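Local coordinates for putative diflavin flavoprotein A 3 (Synechocystis sp., PDB 6H0C) that probably passes electrons from NADH to oxygen, reducing it to water, and is seen here as its flavodiiron core without the C-terminal flavin reductase part, at residues L256-I261 with Q397-A402; T269-Q274 with F378-Q383; S295-I300 with L329-A334; C342-S347 with N360-A365; D372-K377 with K386-A391. All blocks are in the same frame, centred on the assembly; numbering follows the deposited sequence.

Contact 1 (L256-I261 with Q397-A402); sequences LNVALI and QALKKA
The ammonium nitrogen of K400, whose aliphatic stem brushes L256, is gripped twice: it donates to the backbone carbonyl of A283 and, more weakly, NZ meets Q397 OE1 at 2.9 Å one helical turn back. The chain bends at its third torsion (chi3 -62°), which takes NZ away from the strand while K400 CG stays 4.0 Å from L256 CD1. That one methyl does most of the work at this end. L256 CD1 sits against the helix backbone, 3.5 Å from L399 O, and also 4.0 Å from L399 CB. This is the flavodoxin-like domain, where strand 257-262 runs inside a five-stranded parallel sheet and the C-terminal helix 382-404 lies over one face of it. Two residues further on, V258 approaches L399 obliquely, methyl against methyl. V258 CG2 and L399 CD1 are only 3.4 Å apart, tighter than usual van der Waals contact. In V258, CG1 stands anti to the backbone N (chi1 171°), which leaves CG2 anti to the carbonyl carbon, facing the leucine. L399 also packs on L341 of strand 341-348, while V258 rests on V285 and on I311 of strand 309-313.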
# COMPACT_ATOMS: atom_id res chain seq x y z
N LEU A 256 22.56 2.86 7.66
CA LEU A 256 22.58 3.00 6.22
C LEU A 256 21.16 3.07 5.67
O LEU A 256 20.22 2.50 6.24
CB LEU A 256 23.36 1.85 5.59
CG LEU A 256 24.86 1.88 5.90
CD1 LEU A 256 25.57 0.66 5.34
CD2 LEU A 256 25.53 3.17 5.36
N ASN A 257 21.01 3.78 4.56
CA ASN A 257 19.70 3.95 3.93
C ASN A 257 19.79 3.85 2.41
O ASN A 257 20.76 4.32 1.80
CB ASN A 257 19.09 5.29 4.33
CG ASN A 257 17.83 5.62 3.55
OD1 ASN A 257 17.90 5.98 2.38
ND2 ASN A 257 16.67 5.52 4.21
N VAL A 258 18.78 3.24 1.80
CA VAL A 258 18.72 3.15 0.35
C VAL A 258 17.50 3.89 -0.16
O VAL A 258 16.40 3.69 0.33
CB VAL A 258 18.65 1.69 -0.15
CG1 VAL A 258 18.36 1.65 -1.66
CG2 VAL A 258 19.93 0.94 0.19
N ALA A 259 17.71 4.77 -1.15
CA ALA A 259 16.61 5.43 -1.85
C ALA A 259 16.15 4.52 -2.99
O ALA A 259 16.91 4.22 -3.90
CB ALA A 259 17.04 6.78 -2.38
N LEU A 260 14.90 4.07 -2.91
CA LEU A 260 14.37 3.13 -3.88
C LEU A 260 13.29 3.82 -4.67
O LEU A 260 12.17 3.99 -4.20
CB LEU A 260 13.82 1.88 -3.18
CG LEU A 260 12.99 0.88 -3.99
CD1 LEU A 260 13.81 0.31 -5.12
CD2 LEU A 260 12.48 -0.23 -3.08
N ILE A 261 13.66 4.24 -5.87
CA ILE A 261 12.78 5.01 -6.73
C ILE A 261 12.11 4.09 -7.76
O ILE A 261 12.80 3.52 -8.60
CB ILE A 261 13.57 6.12 -7.46
CG1 ILE A 261 14.22 7.05 -6.43
CG2 ILE A 261 12.67 6.86 -8.44
CD1 ILE A 261 15.29 7.96 -6.99
N GLN A 397 24.36 -5.95 1.90
CA GLN A 397 25.68 -6.44 2.29
C GLN A 397 26.80 -5.60 1.67
O GLN A 397 27.79 -5.29 2.34
CB GLN A 397 25.86 -7.90 1.86
CG GLN A 397 24.73 -8.84 2.25
CD GLN A 397 24.73 -9.19 3.72
OE1 GLN A 397 24.88 -8.32 4.58
NE2 GLN A 397 24.57 -10.48 4.02
N ALA A 398 26.65 -5.27 0.39
CA ALA A 398 27.64 -4.45 -0.30
C ALA A 398 27.78 -3.10 0.39
O ALA A 398 28.90 -2.63 0.61
CB ALA A 398 27.27 -4.27 -1.76
N LEU A 399 26.65 -2.49 0.74
CA LEU A 399 26.67 -1.21 1.45
C LEU A 399 27.34 -1.33 2.82
O LEU A 399 28.13 -0.46 3.20
CB LEU A 399 25.25 -0.66 1.61
CG LEU A 399 24.61 -0.01 0.39
CD1 LEU A 399 23.21 0.49 0.71
CD2 LEU A 399 25.47 1.14 -0.13
N LYS A 400 27.03 -2.39 3.56
CA LYS A 400 27.57 -2.54 4.90
C LYS A 400 29.07 -2.80 4.85
O LYS A 400 29.83 -2.29 5.67
CB LYS A 400 26.85 -3.66 5.66
CG LYS A 400 25.44 -3.28 6.10
CD LYS A 400 24.74 -4.39 6.89
CE LYS A 400 24.58 -5.66 6.06
NZ LYS A 400 23.83 -6.74 6.78
N LYS A 401 29.51 -3.58 3.87
CA LYS A 401 30.93 -3.86 3.69
C LYS A 401 31.71 -2.57 3.39
O LYS A 401 32.78 -2.34 3.94
CB LYS A 401 31.14 -4.90 2.59
CG LYS A 401 32.60 -5.12 2.21
CD LYS A 401 32.79 -6.27 1.24
CE LYS A 401 32.74 -7.60 1.96
NZ LYS A 401 33.12 -8.73 1.07
N ALA A 402 31.16 -1.73 2.51
CA ALA A 402 31.83 -0.49 2.13
C ALA A 402 31.81 0.53 3.26
O ALA A 402 32.74 1.32 3.40
CB ALA A 402 31.19 0.10 0.87

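Contact 2 (T269-Q274 with F378-Q383)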
# COMPACT_ATOMS: atom_id res chain seq x y z
N THR A 269 6.37 -3.82 -12.02
CA THR A 269 7.60 -3.20 -11.55
C THR A 269 7.49 -2.90 -10.07
O THR A 269 8.45 -3.04 -9.32
CB THR A 269 7.94 -1.92 -12.31
OG1 THR A 269 8.30 -2.24 -13.67
CG2 THR A 269 9.11 -1.22 -11.65
N SER A 270 6.29 -2.49 -9.64
CA SER A 270 6.06 -2.21 -8.23
C SER A 270 6.21 -3.47 -7.40
O SER A 270 6.81 -3.45 -6.32
CB SER A 270 4.68 -1.61 -8.02
OG SER A 270 4.40 -1.56 -6.62
N THR A 271 5.66 -4.58 -7.89
CA THR A 271 5.81 -5.87 -7.23
C THR A 271 7.30 -6.22 -7.02
O THR A 271 7.70 -6.65 -5.93
CB THR A 271 5.11 -6.97 -8.04
OG1 THR A 271 3.72 -6.66 -8.13
CG2 THR A 271 5.28 -8.33 -7.37
N LEU A 272 8.12 -6.02 -8.04
CA LEU A 272 9.56 -6.27 -7.93
C LEU A 272 10.15 -5.38 -6.86
O LEU A 272 10.96 -5.82 -6.04
CB LEU A 272 10.27 -6.01 -9.27
CG LEU A 272 9.80 -6.78 -10.50
CD1 LEU A 272 10.68 -6.46 -11.71
CD2 LEU A 272 9.77 -8.29 -10.24
N ALA A 273 9.72 -4.12 -6.86
CA ALA A 273 10.26 -3.12 -5.96
C ALA A 273 10.06 -3.51 -4.50
O ALA A 273 10.96 -3.34 -3.68
CB ALA A 273 9.63 -1.76 -6.23
N GLN A 274 8.88 -4.04 -4.17
CA GLN A 274 8.59 -4.39 -2.78
C GLN A 274 9.47 -5.56 -2.37
O GLN A 274 9.95 -5.63 -1.23
CB GLN A 274 7.11 -4.72 -2.56
CG GLN A 274 6.14 -3.76 -3.25
CD GLN A 274 6.47 -2.28 -3.03
OE1 GLN A 274 6.94 -1.88 -1.96
NE2 GLN A 274 6.21 -1.47 -4.05
N PHE A 378 7.41 -10.28 -18.52
CA PHE A 378 6.03 -10.56 -18.11
C PHE A 378 5.89 -10.79 -16.60
O PHE A 378 6.72 -10.31 -15.82
CB PHE A 378 5.46 -11.75 -18.88
CG PHE A 378 3.95 -11.72 -19.04
CD1 PHE A 378 3.26 -10.52 -18.90
CD2 PHE A 378 3.23 -12.87 -19.31
CE1 PHE A 378 1.88 -10.48 -19.03
CE2 PHE A 378 1.85 -12.84 -19.45
CZ PHE A 378 1.18 -11.64 -19.31
N LYS A 379 4.86 -11.52 -16.21
CA LYS A 379 4.42 -11.58 -14.81
C LYS A 379 5.41 -12.28 -13.88
O LYS A 379 5.84 -13.39 -14.14
CB LYS A 379 3.06 -12.26 -14.72
CG LYS A 379 2.09 -11.57 -13.76
CD LYS A 379 0.79 -12.36 -13.58
CE LYS A 379 1.07 -13.77 -13.09
NZ LYS A 379 -0.18 -14.54 -12.81
N PRO A 380 5.76 -11.61 -12.78
CA PRO A 380 6.66 -12.16 -11.76
C PRO A 380 6.13 -13.47 -11.21
O PRO A 380 4.91 -13.64 -11.12
CB PRO A 380 6.67 -11.09 -10.68
CG PRO A 380 6.26 -9.84 -11.38
CD PRO A 380 5.29 -10.25 -12.43
N THR A 381 7.03 -14.39 -10.86
CA THR A 381 6.64 -15.65 -10.24
C THR A 381 7.22 -15.73 -8.84
O THR A 381 7.88 -14.80 -8.38
CB THR A 381 7.12 -16.86 -11.05
OG1 THR A 381 8.55 -16.98 -10.92
CG2 THR A 381 6.74 -16.72 -12.51
N ASP A 382 6.99 -16.86 -8.18
CA ASP A 382 7.51 -17.08 -6.84
C ASP A 382 9.02 -16.90 -6.79
O ASP A 382 9.56 -16.24 -5.90
CB ASP A 382 7.14 -18.47 -6.34
CG ASP A 382 7.03 -18.54 -4.83
OD1 ASP A 382 7.44 -17.57 -4.16
OD2 ASP A 382 6.52 -19.56 -4.32
N GLN A 383 9.72 -17.49 -7.76
CA GLN A 383 11.17 -17.42 -7.73
C GLN A 383 11.65 -16.03 -8.12
O GLN A 383 12.70 -15.58 -7.65
CB GLN A 383 11.79 -18.49 -8.62
CG GLN A 383 13.12 -18.98 -8.06
CD GLN A 383 13.77 -20.03 -8.93
OE1 GLN A 383 13.10 -20.85 -9.57
NE2 GLN A 383 15.10 -20.01 -8.97
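Apolar contact joins the two segments, and P380 is the residue that makes it from the loop side. Its ring presents CG to two side chains of the helix 268-281: P380 CG lies 4.0 Å from L272 CD2, and T271 CG2 is a looser neighbour at 4.4 Å from the same P380 CG. L272 and the proline cross at about a right angle, so the meeting is one of a branch end with a ring corner and not of two chains lying alongside. CD2 faces the loop, while L272 also reaches C388 and T384 of helix 382-404 and F345 of the sheet.

The polar bonds run along each side of the contact, not across it. On the helix, Q274 folds back toward S270: Q274 NE2 donates to S270 OG at 3.1 Å, with an N-H...O angle of 148° and the oxygen nearly in the amide plane. A weak second bond runs from the same nitrogen to the S270 carbonyl. S270 OG has a further partner in A265 O, and T271 OG1 is bonded to G267 O. On the other segment, T381 takes the N-cap position of helix 382-404, and its backbone N is held by T384 OG1.

With carbon alone crossing between them, the helix and the turn that leads out of the last strand are held by shape and burial, without directional bonds.

Contact 3 (S295-I300 with L329-A334)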
# COMPACT_ATOMS: atom_id res chain seq x y z
N SER A 295 5.63 11.49 -6.21
CA SER A 295 6.61 12.20 -5.41
C SER A 295 6.92 13.57 -6.00
O SER A 295 6.76 13.79 -7.20
CB SER A 295 7.89 11.38 -5.29
OG SER A 295 8.79 11.96 -4.37
N ASN A 296 7.36 14.50 -5.15
CA ASN A 296 7.83 15.79 -5.63
C ASN A 296 9.36 15.84 -5.63
O ASN A 296 10.02 14.94 -5.12
CB ASN A 296 7.28 16.93 -4.77
CG ASN A 296 7.67 16.79 -3.31
OD1 ASN A 296 8.80 17.07 -2.92
ND2 ASN A 296 6.72 16.35 -2.49
N ALA A 297 9.91 16.91 -6.20
CA ALA A 297 11.35 17.04 -6.36
C ALA A 297 12.10 17.10 -5.03
O ALA A 297 13.17 16.51 -4.88
CB ALA A 297 11.67 18.27 -7.20
N GLU A 298 11.55 17.82 -4.06
CA GLU A 298 12.24 17.95 -2.78
C GLU A 298 12.32 16.60 -2.06
O GLU A 298 13.33 16.29 -1.42
CB GLU A 298 11.55 19.00 -1.92
CG GLU A 298 11.58 20.39 -2.56
CD GLU A 298 13.00 20.83 -2.92
OE1 GLU A 298 13.90 20.70 -2.07
OE2 GLU A 298 13.21 21.31 -4.06
N GLU A 299 11.28 15.78 -2.18
CA GLU A 299 11.31 14.43 -1.63
C GLU A 299 12.49 13.64 -2.18
O GLU A 299 13.20 12.96 -1.45
CB GLU A 299 10.03 13.65 -1.94
CG GLU A 299 8.83 13.98 -1.10
CD GLU A 299 7.67 13.08 -1.47
OE1 GLU A 299 7.86 11.84 -1.44
OE2 GLU A 299 6.59 13.60 -1.81
N ILE A 300 12.67 13.73 -3.50
CA ILE A 300 13.70 12.94 -4.15
C ILE A 300 15.07 13.47 -3.75
O ILE A 300 15.97 12.69 -3.45
CB ILE A 300 13.54 12.93 -5.67
CG1 ILE A 300 12.24 12.22 -6.05
CG2 ILE A 300 14.72 12.23 -6.32
CD1 ILE A 300 11.84 12.39 -7.48
N LEU A 329 15.36 10.77 -12.73
CA LEU A 329 16.73 10.49 -13.16
C LEU A 329 17.58 11.77 -13.17
O LEU A 329 18.72 11.77 -12.72
CB LEU A 329 16.73 9.83 -14.55
CG LEU A 329 18.07 9.76 -15.29
CD1 LEU A 329 19.00 8.78 -14.63
CD2 LEU A 329 17.86 9.40 -16.76
N GLY A 330 17.01 12.85 -13.70
CA GLY A 330 17.70 14.13 -13.73
C GLY A 330 18.03 14.65 -12.35
O GLY A 330 19.15 15.12 -12.09
N ILE A 331 17.06 14.58 -11.45
CA ILE A 331 17.26 15.04 -10.09
C ILE A 331 18.30 14.18 -9.39
O ILE A 331 19.14 14.68 -8.65
CB ILE A 331 15.93 15.03 -9.29
CG1 ILE A 331 14.92 15.99 -9.94
CG2 ILE A 331 16.18 15.40 -7.83
CD1 ILE A 331 13.51 15.86 -9.39
N THR A 332 18.26 12.88 -9.65
CA THR A 332 19.21 11.97 -9.03
C THR A 332 20.63 12.25 -9.54
O THR A 332 21.56 12.37 -8.74
CB THR A 332 18.83 10.50 -9.30
OG1 THR A 332 17.55 10.23 -8.71
CG2 THR A 332 19.87 9.55 -8.69
N LEU A 333 20.79 12.39 -10.85
CA LEU A 333 22.11 12.68 -11.41
C LEU A 333 22.63 14.03 -10.93
O LEU A 333 23.83 14.19 -10.68
CB LEU A 333 22.08 12.64 -12.94
CG LEU A 333 21.93 11.26 -13.58
CD1 LEU A 333 21.79 11.39 -15.08
CD2 LEU A 333 23.12 10.39 -13.24
N ALA A 334 21.73 15.01 -10.82
CA ALA A 334 22.13 16.35 -10.39
C ALA A 334 22.55 16.38 -8.92
O ALA A 334 23.22 17.30 -8.49
CB ALA A 334 21.01 17.35 -10.63
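I331 of helix 323-335 faces helix 297-306 and touches it with two different branches. Its longer arm ends in CD1; I331 CD1 lies 3.7 Å from A297 CB near the start of the other helix. The shorter branch, CG2, is anti to the backbone N (chi1 -62° for CG1) and meets the matching methyl of I300, with I331 CG2 and I300 CG2 3.8 Å apart. The two isoleucines cross at about a right angle, touching through these methyls. A297 stands in the first turn of its helix, which N296 caps: E299 N donates to N296 OD1 at 2.9 Å with an angle of 157°, coming from above the carbonyl plane and not along a lone pair.

Both helices belong to the flavodoxin-like domain, where they pack next to each other on the same face of the parallel sheet; I300 rests on I290 of the outer strand 286-291. T332 comes next, and turns to the sheet, touching F310 and F312. Its contact with the first helix is slight: T332 OG1 is 4.2 Å from I300 CG2. That hydroxyl is bonded one turn back to the carbonyl of A328, so a polar atom is satisfied inside an otherwise apolar layer. L333 then rests on F362 of helix 353-364, and on A365 and F367 in the loop after it.

Contact 4 (C342-S347 with N360-A365)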
# COMPACT_ATOMS: atom_id res chain seq x y z
N CYS A 342 24.65 1.96 -6.86
CA CYS A 342 23.53 2.07 -7.79
C CYS A 342 22.92 0.70 -8.12
O CYS A 342 23.59 -0.32 -8.04
CB CYS A 342 23.98 2.76 -9.07
SG CYS A 342 22.72 2.84 -10.35
N GLY A 343 21.64 0.69 -8.50
CA GLY A 343 20.97 -0.52 -8.94
C GLY A 343 19.82 -0.22 -9.88
O GLY A 343 19.17 0.82 -9.76
N VAL A 344 19.58 -1.12 -10.84
CA VAL A 344 18.50 -0.94 -11.81
C VAL A 344 17.67 -2.22 -11.99
O VAL A 344 18.23 -3.31 -12.12
CB VAL A 344 19.06 -0.51 -13.19
CG1 VAL A 344 17.93 -0.33 -14.19
CG2 VAL A 344 19.87 0.77 -13.05
N PHE A 345 16.35 -2.08 -11.99
CA PHE A 345 15.46 -3.23 -12.26
C PHE A 345 14.21 -2.82 -13.01
O PHE A 345 13.88 -1.64 -13.12
CB PHE A 345 15.06 -3.93 -10.96
CG PHE A 345 14.17 -3.11 -10.07
CD1 PHE A 345 12.80 -3.32 -10.06
CD2 PHE A 345 14.71 -2.12 -9.24
CE1 PHE A 345 11.97 -2.56 -9.22
CE2 PHE A 345 13.88 -1.36 -8.40
CZ PHE A 345 12.52 -1.58 -8.40
N GLY A 346 13.49 -3.81 -13.51
CA GLY A 346 12.23 -3.55 -14.17
C GLY A 346 11.59 -4.78 -14.80
O GLY A 346 12.22 -5.82 -14.94
N SER A 347 10.32 -4.64 -15.16
CA SER A 347 9.62 -5.63 -15.96
C SER A 347 9.32 -5.04 -17.33
O SER A 347 9.34 -3.81 -17.50
CB SER A 347 8.31 -6.07 -15.31
OG SER A 347 7.37 -5.02 -15.37
N ASN A 360 22.70 2.35 -18.63
CA ASN A 360 23.69 3.09 -19.40
C ASN A 360 24.00 4.46 -18.83
O ASN A 360 25.16 4.87 -18.77
CB ASN A 360 23.23 3.26 -20.84
CG ASN A 360 23.42 2.01 -21.64
OD1 ASN A 360 24.31 1.21 -21.35
ND2 ASN A 360 22.59 1.83 -22.66
N LYS A 361 22.95 5.18 -18.43
CA LYS A 361 23.12 6.53 -17.91
C LYS A 361 23.87 6.51 -16.59
O LYS A 361 24.76 7.33 -16.35
CB LYS A 361 21.76 7.23 -17.76
CG LYS A 361 21.36 8.04 -19.00
CD LYS A 361 21.58 7.22 -20.26
CE LYS A 361 21.42 8.06 -21.52
NZ LYS A 361 21.38 7.18 -22.73
N PHE A 362 23.55 5.55 -15.73
CA PHE A 362 24.22 5.45 -14.45
C PHE A 362 25.67 4.96 -14.63
O PHE A 362 26.58 5.44 -13.95
CB PHE A 362 23.43 4.54 -13.50
CG PHE A 362 22.17 5.17 -12.99
CD1 PHE A 362 22.18 6.48 -12.51
CD2 PHE A 362 20.97 4.48 -13.00
CE1 PHE A 362 21.01 7.08 -12.05
CE2 PHE A 362 19.80 5.08 -12.55
CZ PHE A 362 19.82 6.38 -12.07
N ARG A 363 25.88 4.04 -15.56
CA ARG A 363 27.25 3.59 -15.83
C ARG A 363 28.10 4.74 -16.39
O ARG A 363 29.21 4.97 -15.92
CB ARG A 363 27.28 2.41 -16.80
CG ARG A 363 28.70 1.93 -17.08
CD ARG A 363 28.74 0.58 -17.78
NE ARG A 363 27.70 0.48 -18.80
CZ ARG A 363 26.74 -0.43 -18.81
NH1 ARG A 363 26.69 -1.35 -17.84
NH2 ARG A 363 25.84 -0.44 -19.78
N ASP A 364 27.57 5.47 -17.37
CA ASP A 364 28.30 6.62 -17.92
C ASP A 364 28.57 7.68 -16.85
O ASP A 364 29.59 8.37 -16.90
CB ASP A 364 27.52 7.25 -19.08
CG ASP A 364 27.48 6.36 -20.30
OD1 ASP A 364 26.76 6.69 -21.26
OD2 ASP A 364 28.16 5.31 -20.28
N ALA A 365 27.66 7.79 -15.89
CA ALA A 365 27.78 8.81 -14.85
C ALA A 365 28.71 8.36 -13.72
O ALA A 365 28.84 9.05 -12.72
CB ALA A 365 26.41 9.15 -14.28
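The ring of F362 is the flat group here, and the strand meets it in two places. C342 SG approaches obliquely, 4.0 Å from the centroid of the F362 ring and 35° off the ring normal, a cysteine sulfur-aromatic contact. V344 CG2 comes to the edge, close to the ring plane, 3.9 Å from F362 CD2. F310 and F312 of the neighbouring strand 309-313 also pack on F362, each in an edge-to-face pairing, and L329 and L333 of helix 323-335 touch it as well.

The sulfur is nearest the root of the ring: C342 SG is 3.6 Å from F362 CG and equally close to CB and CD2. It gets there because SG is anti to the backbone N of C342 (chi1 176°), reaching out from the strand toward the helix. V344, two residues on, points its side chain the same way, with the intervening G343 adding no side chain. F345, the next residue along, turns to the other face of the sheet, where it meets L272, A273 and I276 of helix 268-281.

F362 is buried among aromatic, aliphatic and sulfur groups, and contact with the strand is through carbon and sulfur alone. On the outer side of the helix, R363 NH2 makes a weak bond of 2.7 Å to N360 OD1.

Strand 341-348, helix 353-364 and strand 368-377 form a beta-alpha-beta unit of the flavodoxin-like domain, and this contact packs its helix on its first strand.

Contact 5 (D372-K377 with K386-A391); sequences DTIRVK and KMCEEA
The apolar contact centres on I374, which faces the helix with two branches. I374 CG2 lies 3.9 Å from M387 CE, and I374 CD1 at the far tip is 3.8 Å from A391 CB and 4.0 Å from M387 SD. Bends at chi2 and chi3 (-88° and -79°) fold the methionine back, bringing SD beside I374 CD1 and CE beside CG2, the two chains running opposite ways. V376, on the same face of the strand, adds a looser approach, V376 CG2 to M387 CE at 4.4 Å, and C388 SG stands 4.4 Å from I374 CD1. C388 also packs on A275 and I276 of helix 268-281.

Charged groups take no part across the contact. K386 NZ and E389 OE2 form a long, weak salt bridge of 3.4 Å on the helix, and E389 has a second partner in K282. R375 points away from the helix and bridges D356 and E359, with T373 CG2 lying on one face of its guanidinium.

Strand 374-377 and helix 386-391 run nearly antiparallel, at 168° and 10.8 Å between axes, joined by a short turn. This is the closing strand and helix of the flavodoxin-like fold, with an edge strand of the sheet lying under the last helix.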
# COMPACT_ATOMS: atom_id res chain seq x y z
N ASP A 372 23.55 -7.10 -10.20
CA ASP A 372 23.40 -7.12 -11.64
C ASP A 372 21.99 -6.65 -12.01
O ASP A 372 21.01 -7.06 -11.38
CB ASP A 372 23.67 -8.52 -12.19
CG ASP A 372 25.11 -8.96 -11.98
OD1 ASP A 372 26.01 -8.10 -12.12
OD2 ASP A 372 25.34 -10.15 -11.68
N THR A 373 21.90 -5.79 -13.03
CA THR A 373 20.62 -5.25 -13.48
C THR A 373 19.57 -6.34 -13.67
O THR A 373 19.84 -7.38 -14.26
CB THR A 373 20.80 -4.47 -14.79
OG1 THR A 373 21.63 -3.32 -14.55
CG2 THR A 373 19.45 -4.00 -15.32
N ILE A 374 18.39 -6.10 -13.13
CA ILE A 374 17.32 -7.09 -13.13
C ILE A 374 16.31 -6.83 -14.24
O ILE A 374 15.69 -5.77 -14.30
CB ILE A 374 16.58 -7.10 -11.78
CG1 ILE A 374 17.49 -7.68 -10.70
CG2 ILE A 374 15.30 -7.89 -11.88
CD1 ILE A 374 16.95 -7.44 -9.30
N ARG A 375 16.14 -7.82 -15.11
CA ARG A 375 15.16 -7.75 -16.19
C ARG A 375 14.16 -8.90 -16.06
O ARG A 375 14.51 -10.06 -16.23
CB ARG A 375 15.87 -7.80 -17.54
CG ARG A 375 16.75 -6.59 -17.81
CD ARG A 375 17.52 -6.71 -19.12
NE ARG A 375 18.20 -5.47 -19.47
CZ ARG A 375 19.44 -5.17 -19.10
NH1 ARG A 375 20.14 -6.01 -18.35
NH2 ARG A 375 19.99 -4.02 -19.48
N VAL A 376 12.91 -8.57 -15.76
CA VAL A 376 11.85 -9.57 -15.62
C VAL A 376 10.83 -9.48 -16.74
O VAL A 376 10.10 -8.49 -16.84
CB VAL A 376 11.11 -9.41 -14.28
CG1 VAL A 376 10.00 -10.46 -14.18
CG2 VAL A 376 12.08 -9.52 -13.12
N LYS A 377 10.76 -10.52 -17.57
CA LYS A 377 9.82 -10.53 -18.68
C LYS A 377 8.44 -11.09 -18.27
O LYS A 377 8.33 -12.21 -17.75
CB LYS A 377 10.39 -11.32 -19.86
CG LYS A 377 10.12 -10.67 -21.23
CD LYS A 377 10.69 -11.52 -22.36
CE LYS A 377 10.40 -10.95 -23.74
NZ LYS A 377 10.89 -11.86 -24.81
N LYS A 386 11.88 -14.13 -4.96
CA LYS A 386 12.99 -14.58 -4.12
C LYS A 386 14.32 -14.07 -4.66
O LYS A 386 15.21 -13.69 -3.89
CB LYS A 386 13.00 -16.10 -4.01
CG LYS A 386 11.70 -16.69 -3.48
CD LYS A 386 11.37 -16.16 -2.09
CE LYS A 386 12.34 -16.68 -1.04
NZ LYS A 386 12.02 -16.18 0.32
N MET A 387 14.44 -14.05 -5.98
CA MET A 387 15.62 -13.51 -6.64
C MET A 387 15.77 -12.01 -6.34
O MET A 387 16.85 -11.55 -5.97
CB MET A 387 15.56 -13.76 -8.15
CG MET A 387 16.66 -13.07 -8.95
SD MET A 387 16.25 -11.38 -9.46
CE MET A 387 15.18 -11.67 -10.87
N CYS A 388 14.69 -11.26 -6.49
CA CYS A 388 14.71 -9.83 -6.17
C CYS A 388 15.04 -9.57 -4.70
O CYS A 388 15.83 -8.68 -4.37
CB CYS A 388 13.36 -9.19 -6.52
SG CYS A 388 13.05 -9.09 -8.29
N GLU A 389 14.43 -10.35 -3.81
CA GLU A 389 14.70 -10.24 -2.39
C GLU A 389 16.19 -10.47 -2.15
O GLU A 389 16.82 -9.74 -1.39
CB GLU A 389 13.83 -11.23 -1.60
CG GLU A 389 14.01 -11.20 -0.09
CD GLU A 389 13.00 -12.07 0.65
OE1 GLU A 389 12.95 -12.00 1.89
OE2 GLU A 389 12.26 -12.82 -0.01
N GLU A 390 16.74 -11.47 -2.83
CA GLU A 390 18.15 -11.83 -2.64
C GLU A 390 19.06 -10.73 -3.18
O GLU A 390 20.10 -10.44 -2.59
CB GLU A 390 18.46 -13.16 -3.33
CG GLU A 390 19.76 -13.77 -2.86
CD GLU A 390 19.73 -14.08 -1.37
OE1 GLU A 390 20.78 -13.89 -0.71
OE2 GLU A 390 18.67 -14.51 -0.87
N ALA A 391 18.66 -10.12 -4.29
CA ALA A 391 19.40 -8.99 -4.84
C ALA A 391 19.43 -7.81 -3.86
O ALA A 391 20.46 -7.17 -3.68
CB ALA A 391 18.78 -8.55 -6.17

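In the fold
Following the chain, strand 257-262 opens contact 1 and the helix after it opens contact 2. Contact 3 then links two consecutive helices across strand 309-313, and contact 4 closes a tight loop in series with it, both within the span of contact 2. Strand 368-377 opens contact 5 before contact 2 closes, so the two cross, contact 5 ending on helix 382-404 and contact 2 on the loop leading into it; they meet where L272 touches V376 and C388. Contact 1 closes last, enclosing the others. Contacts 1 and 5 tie the final helix to the sheet, contact 2 ties the loop before it to helix 268-281, and 3 and 4 gather the helices on the other face.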